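Local coordinates for protein mRNA interferase (Mycobacterium tuberculosis, PDB 6L2A) that probably acts as the toxin of a type II toxin-antitoxin system, an endonuclease that cleaves RNA, at residues R88-A91 with T92-L96; G100-A104 with A105-Q109. The protein carries 6 engineered substitutions. One frame throughout, in Å; residues are numbered along the deposited sequence.

Contact 1 of 2, residues R88-A91 with T92-L96; sequences RSIA and TAALL. Engineered in segment 92-96: Ala-93 (natural residue Glu), Ala-94 (natural residue Arg).
The flat carbonyl group of Ala-91 has Ala-94 over one face and the side chain of Ile-90 on the other. The backbone N of Ala-94 donates to Ala-91 O over 2.8 Å, but it stands 59° out of the carbonyl plane instead of meeting a lone pair. Such a tilt comes with the tight coil of a 3-10 turn, where the bond spans three residues. Residues 92-94 form this turn, linking strand 88-91 to strand 95-101; a short 3-10 link between two strands is a familiar feature of SH3-like barrels, the fold to which MazF toxins belong. A second bond of the same span, from Leu-95 N to Thr-92 O (2.9 Å), carries the turn into the next strand.

Thr-92 opens the turn; its CB bond points away from the preceding strand, although CB still touches Ala-91. A compact beta-branched side chain suits this buried place, where it packs on Met-6 and Ile-50. Ala-94, an engineered residue in place of the natural Arg, presents only its CB methyl, which approaches Ala-91 O to 3.2 Å and lies 4.1 Å from Ile-90 CB. The beta-branched Ile-90 suits a strand and has the reach to touch Ala-94, Leu-95 and Val-14. Its CG1 branch sits between the backbone N and the carbonyl carbon (chi1 58°) and continues extended to CD1. Leu-95 also rests on Val-14, joining the turn to strand 10-14. Ile-90 CD1 comes within 4.1 Å of Ala-94 CB and 4.3 Å of Leu-95 CD2.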
ATOM      1  N   ARG A  88      -2.518   2.937   1.995  1.00 22.63           N
ATOM      2  CA  ARG A  88      -2.777   3.891   0.925  1.00 29.61           C
ATOM      3  C   ARG A  88      -1.550   4.758   0.699  1.00 25.36           C
ATOM      4  O   ARG A  88      -0.730   4.963   1.597  1.00 20.10           O
ATOM      5  CB  ARG A  88      -3.956   4.831   1.223  1.00 26.23           C
ATOM      6  CG  ARG A  88      -5.026   4.304   2.149  1.00 48.08           C
ATOM      7  CD  ARG A  88      -6.156   3.650   1.378  1.00 48.07           C
ATOM      8  NE  ARG A  88      -7.379   3.602   2.172  1.00 41.59           N
ATOM      9  CZ  ARG A  88      -8.235   4.613   2.276  1.00 62.61           C
ATOM     10  NH1 ARG A  88      -9.325   4.489   3.020  1.00 65.71           N
ATOM     11  NH2 ARG A  88      -8.000   5.751   1.634  1.00 55.81           N
ATOM     12  N   SER A  89      -1.452   5.292  -0.514  1.00 28.85           N
ATOM     13  CA  SER A  89      -0.484   6.326  -0.847  1.00 24.02           C
ATOM     14  C   SER A  89      -1.213   7.653  -0.982  1.00 29.28           C
ATOM     15  O   SER A  89      -2.257   7.730  -1.639  1.00 28.80           O
ATOM     16  CB  SER A  89       0.268   5.994  -2.138  1.00 28.89           C
ATOM     17  OG  SER A  89       1.096   4.859  -1.954  1.00 37.25           O
ATOM     18  N   ILE A  90      -0.671   8.690  -0.347  1.00 27.33           N
ATOM     19  CA  ILE A  90      -1.291  10.004  -0.327  1.00 23.11           C
ATOM     20  C   ILE A  90      -0.256  11.039  -0.734  1.00 19.93           C
ATOM     21  O   ILE A  90       0.952  10.809  -0.660  1.00 19.47           O
ATOM     22  CB  ILE A  90      -1.875  10.351   1.060  1.00 24.80           C
ATOM     23  CG1 ILE A  90      -0.776  10.296   2.121  1.00 19.74           C
ATOM     24  CG2 ILE A  90      -3.007   9.401   1.417  1.00 33.50           C
ATOM     25  CD1 ILE A  90      -1.217  10.793   3.490  1.00 22.30           C
ATOM     26  N   ALA A  91      -0.750  12.191  -1.172  1.00 22.64           N
ATOM     27  CA  ALA A  91       0.121  13.330  -1.405  1.00 23.89           C
ATOM     28  C   ALA A  91       0.599  13.898  -0.076  1.00 20.39           C
ATOM     29  O   ALA A  91      -0.096  13.824   0.941  1.00 23.35           O
ATOM     30  CB  ALA A  91      -0.610  14.408  -2.206  1.00 23.99           C
ATOM     31  N   THR A  92       1.808  14.467  -0.084  1.00 20.50           N
ATOM     32  CA  THR A  92       2.287  15.157   1.111  1.00 25.56           C
ATOM     33  C   THR A  92       1.350  16.289   1.502  1.00 29.69           C
ATOM     34  O   THR A  92       1.250  16.634   2.684  1.00 21.92           O
ATOM     35  CB  THR A  92       3.701  15.697   0.895  1.00 24.44           C
ATOM     36  OG1 THR A  92       3.702  16.617  -0.204  1.00 29.45           O
ATOM     37  CG2 THR A  92       4.669  14.564   0.606  1.00 24.65           C
ATOM     38  N   ALA A  93       0.646  16.867   0.526  1.00 32.05           N
ATOM     39  CA  ALA A  93      -0.358  17.882   0.822  1.00 26.96           C
ATOM     40  C   ALA A  93      -1.492  17.335   1.677  1.00 28.30           C
ATOM     41  O   ALA A  93      -2.242  18.120   2.267  1.00 34.44           O
ATOM     42  CB  ALA A  93      -0.913  18.464  -0.479  1.00 34.97           C
ATOM     43  N   ALA A  94      -1.635  16.013   1.762  1.00 24.42           N
ATOM     44  CA  ALA A  94      -2.635  15.407   2.629  1.00 23.90           C
ATOM     45  C   ALA A  94      -2.118  15.147   4.037  1.00 25.79           C
ATOM     46  O   ALA A  94      -2.907  14.762   4.905  1.00 26.55           O
ATOM     47  CB  ALA A  94      -3.145  14.096   2.020  1.00 25.79           C
ATOM     48  N   LEU A  95      -0.822  15.334   4.280  1.00 21.60           N
ATOM     49  CA  LEU A  95      -0.276  15.269   5.630  1.00 19.77           C
ATOM     50  C   LEU A  95      -0.671  16.535   6.378  1.00 29.25           C
ATOM     51  O   LEU A  95      -0.312  17.644   5.964  1.00 38.89           O
ATOM     52  CB  LEU A  95       1.243  15.120   5.594  1.00 23.95           C
ATOM     53  CG  LEU A  95       1.838  13.732   5.367  1.00 31.30           C
ATOM     54  CD1 LEU A  95       3.356  13.799   5.448  1.00 32.75           C
ATOM     55  CD2 LEU A  95       1.296  12.742   6.380  1.00 27.49           C
ATOM     56  N   LEU A  96      -1.410  16.377   7.476  1.00 24.15           N
ATOM     57  CA  LEU A  96      -1.950  17.518   8.209  1.00 21.78           C
ATOM     58  C   LEU A  96      -1.075  17.898   9.398  1.00 24.69           C
ATOM     59  O   LEU A  96      -0.576  19.025   9.467  1.00 29.30           O
ATOM     60  CB  LEU A  96      -3.385  17.214   8.655  1.00 27.71           C
ATOM     61  CG  LEU A  96      -4.315  16.872   7.484  1.00 25.69           C
ATOM     62  CD1 LEU A  96      -5.684  16.406   7.947  1.00 37.16           C
ATOM     63  CD2 LEU A  96      -4.444  18.044   6.534  1.00 26.41           C
TER

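Contact 2 of 2, residues G100-A104 with A105-Q109; sequences GRVSA and AELAQ
The backbone O of Ser-103 receives the N-H of Leu-107 at 2.9 Å, the shortest hydrogen bond here and the first i to i+4 bond of helix 104-117. The donor lies close to the carbonyl plane. Ala-108 N then bonds to Ala-104 O at 3.0 Å and continues the helical pattern.

Ahead of these bonds, the N-H groups of the first turn lack helical carbonyl partners, and Ser-103 at the N-cap supplies a substitute. Its OG is placed between its own backbone N and carbonyl carbon (chi1 69°). From there OG accepts from Glu-106 N at 3.2 Å in a nearly straight bond (163°). Serine suits this place because its hydroxyl is on a stem short enough to bend back to the backbone.

Glu-106 returns the favour: glutamate is long enough to reach back from N3 to the N-H of the N-cap residue. Its CG lies beside its own backbone N and the chain runs extended from there, bringing OE1 to Ser-103 N at 3.0 Å. That N-H meets OE1 on the anti side and 32° out of the carboxylate plane. The other oxygen, OE2, accepts from Ser-70 N, so both ends of the carboxylate are held by backbone N-H groups, which helps to fix its rotation. Its negative charge near the helix start would probably also be stabilised by the helix dipole.

Val-102 touches two helix residues: its CB lies 3.4 Å from Glu-106 OE1, and its CG2 packs 3.9 Å from Leu-107 CB, the valine and leucine crossing at about a right angle. Leu-69 of strand 66-69 touches both Val-102 and Glu-106. The reciprocal Ser-103 and Glu-106 bonds make a capping box, and apolar Val-102 and Leu-107 suit the two positions of a hydrophobic staple, a pairing typical of helix N-termini.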
ATOM      1  N   GLY A 100       2.482  11.451  16.796  1.00 21.49           N
ATOM      2  CA  GLY A 100       3.447  10.745  17.609  1.00 20.75           C
ATOM      3  C   GLY A 100       4.235   9.736  16.805  1.00 24.11           C
ATOM      4  O   GLY A 100       4.534   9.964  15.629  1.00 20.35           O
ATOM      5  N   ARG A 101       4.565   8.607  17.424  1.00 20.91           N
ATOM      6  CA  ARG A 101       5.417   7.613  16.794  1.00 18.68           C
ATOM      7  C   ARG A 101       5.134   6.256  17.411  1.00 26.48           C
ATOM      8  O   ARG A 101       4.870   6.160  18.612  1.00 26.56           O
ATOM      9  CB  ARG A 101       6.892   7.978  16.975  1.00 25.09           C
ATOM     10  CG  ARG A 101       7.859   7.272  16.058  1.00 44.13           C
ATOM     11  CD  ARG A 101       9.273   7.514  16.551  1.00 47.70           C
ATOM     12  NE  ARG A 101       9.308   7.618  18.010  1.00 48.81           N
ATOM     13  CZ  ARG A 101       9.574   6.599  18.822  1.00 52.21           C
ATOM     14  NH1 ARG A 101       9.839   5.402  18.315  1.00 40.61           N
ATOM     15  NH2 ARG A 101       9.584   6.776  20.137  1.00 49.32           N
ATOM     16  N   VAL A 102       5.186   5.210  16.593  1.00 21.87           N
ATOM     17  CA  VAL A 102       5.149   3.855  17.128  1.00 17.95           C
ATOM     18  C   VAL A 102       6.554   3.470  17.571  1.00 19.98           C
ATOM     19  O   VAL A 102       7.553   3.986  17.059  1.00 18.62           O
ATOM     20  CB  VAL A 102       4.584   2.854  16.098  1.00 19.39           C
ATOM     21  CG1 VAL A 102       3.251   3.350  15.549  1.00 15.57           C
ATOM     22  CG2 VAL A 102       5.582   2.613  14.969  1.00 17.47           C
ATOM     23  N   SER A 103       6.638   2.571  18.548  1.00 21.81           N
ATOM     24  CA  SER A 103       7.943   2.111  18.996  1.00 25.33           C
ATOM     25  C   SER A 103       8.595   1.249  17.919  1.00 26.14           C
ATOM     26  O   SER A 103       7.947   0.791  16.973  1.00 17.52           O
ATOM     27  CB  SER A 103       7.819   1.322  20.300  1.00 27.05           C
ATOM     28  OG  SER A 103       7.160   0.087  20.082  1.00 23.60           O
ATOM     29  N   ALA A 104       9.903   1.028  18.069  1.00 14.71           N
ATOM     30  CA  ALA A 104      10.611   0.199  17.100  1.00 21.27           C
ATOM     31  C   ALA A 104      10.091  -1.234  17.099  1.00 15.29           C
ATOM     32  O   ALA A 104      10.124  -1.906  16.062  1.00 16.43           O
ATOM     33  CB  ALA A 104      12.114   0.226  17.379  1.00 34.65           C
ATOM     34  N   ALA A 105       9.606  -1.720  18.245  1.00 18.16           N
ATOM     35  CA  ALA A 105       9.032  -3.061  18.287  1.00 22.87           C
ATOM     36  C   ALA A 105       7.689  -3.109  17.570  1.00 19.30           C
ATOM     37  O   ALA A 105       7.387  -4.082  16.867  1.00 16.00           O
ATOM     38  CB  ALA A 105       8.890  -3.526  19.737  1.00 26.79           C
ATOM     39  N   GLU A 106       6.867  -2.071  17.737  1.00 18.25           N
ATOM     40  CA  GLU A 106       5.605  -2.014  17.009  1.00 19.91           C
ATOM     41  C   GLU A 106       5.842  -1.898  15.507  1.00 19.96           C
ATOM     42  O   GLU A 106       5.106  -2.487  14.708  1.00 15.57           O
ATOM     43  CB  GLU A 106       4.757  -0.847  17.519  1.00 14.98           C
ATOM     44  CG  GLU A 106       4.132  -1.089  18.890  1.00 18.77           C
ATOM     45  CD  GLU A 106       3.591   0.181  19.520  1.00 20.84           C
ATOM     46  OE1 GLU A 106       3.999   1.281  19.093  1.00 29.44           O
ATOM     47  OE2 GLU A 106       2.752   0.081  20.441  1.00 22.34           O
ATOM     48  N   LEU A 107       6.874  -1.151  15.102  1.00 16.93           N
ATOM     49  CA  LEU A 107       7.164  -1.016  13.678  1.00 18.59           C
ATOM     50  C   LEU A 107       7.645  -2.335  13.088  1.00 14.27           C
ATOM     51  O   LEU A 107       7.275  -2.687  11.961  1.00 17.15           O
ATOM     52  CB  LEU A 107       8.198   0.087  13.447  1.00 19.21           C
ATOM     53  CG  LEU A 107       8.427   0.477  11.985  1.00 18.28           C
ATOM     54  CD1 LEU A 107       7.126   0.934  11.343  1.00 14.81           C
ATOM     55  CD2 LEU A 107       9.489   1.561  11.867  1.00 22.82           C
ATOM     56  N   ALA A 108       8.473  -3.077  13.828  1.00 15.43           N
ATOM     57  CA  ALA A 108       8.865  -4.408  13.379  1.00 14.18           C
ATOM     58  C   ALA A 108       7.647  -5.311  13.221  1.00 14.28           C
ATOM     59  O   ALA A 108       7.563  -6.095  12.268  1.00 17.01           O
ATOM     60  CB  ALA A 108       9.870  -5.022  14.354  1.00 17.17           C
ATOM     61  N   GLN A 109       6.691  -5.213  14.149  1.00 16.08           N
ATOM     62  CA  GLN A 109       5.435  -5.937  13.992  1.00 17.01           C
ATOM     63  C   GLN A 109       4.688  -5.475  12.747  1.00 15.24           C
ATOM     64  O   GLN A 109       4.122  -6.294  12.014  1.00 17.23           O
ATOM     65  CB  GLN A 109       4.563  -5.757  15.232  1.00 19.00           C
ATOM     66  CG  GLN A 109       4.915  -6.678  16.389  1.00 23.58           C
ATOM     67  CD  GLN A 109       3.949  -6.534  17.548  1.00 44.52           C
ATOM     68  OE1 GLN A 109       3.290  -7.496  17.947  1.00 48.76           O
ATOM     69  NE2 GLN A 109       3.858  -5.327  18.095  1.00 29.07           N
TER

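How the contacts relate
Contact 1 and contact 2 lie at the two ends of strand 95-101, with centres about 20 Å apart on opposite sides of the chain's centre. They come in series: the 3-10 turn of contact 1 leads from strand 88-91 into this strand, and contact 2 leads out of it into helix 104-117. Between them the strand runs antiparallel to strand 10-14, so both junctions belong to the same antiparallel sheet. Strand 88-91 also reaches the second subunit, where Ser-89 OG is hydrogen-bonded to backbone carbonyls, whereas no other chain of the assembly touches contact 2. They mark the entry to the strand and its exit into the C-terminal helix.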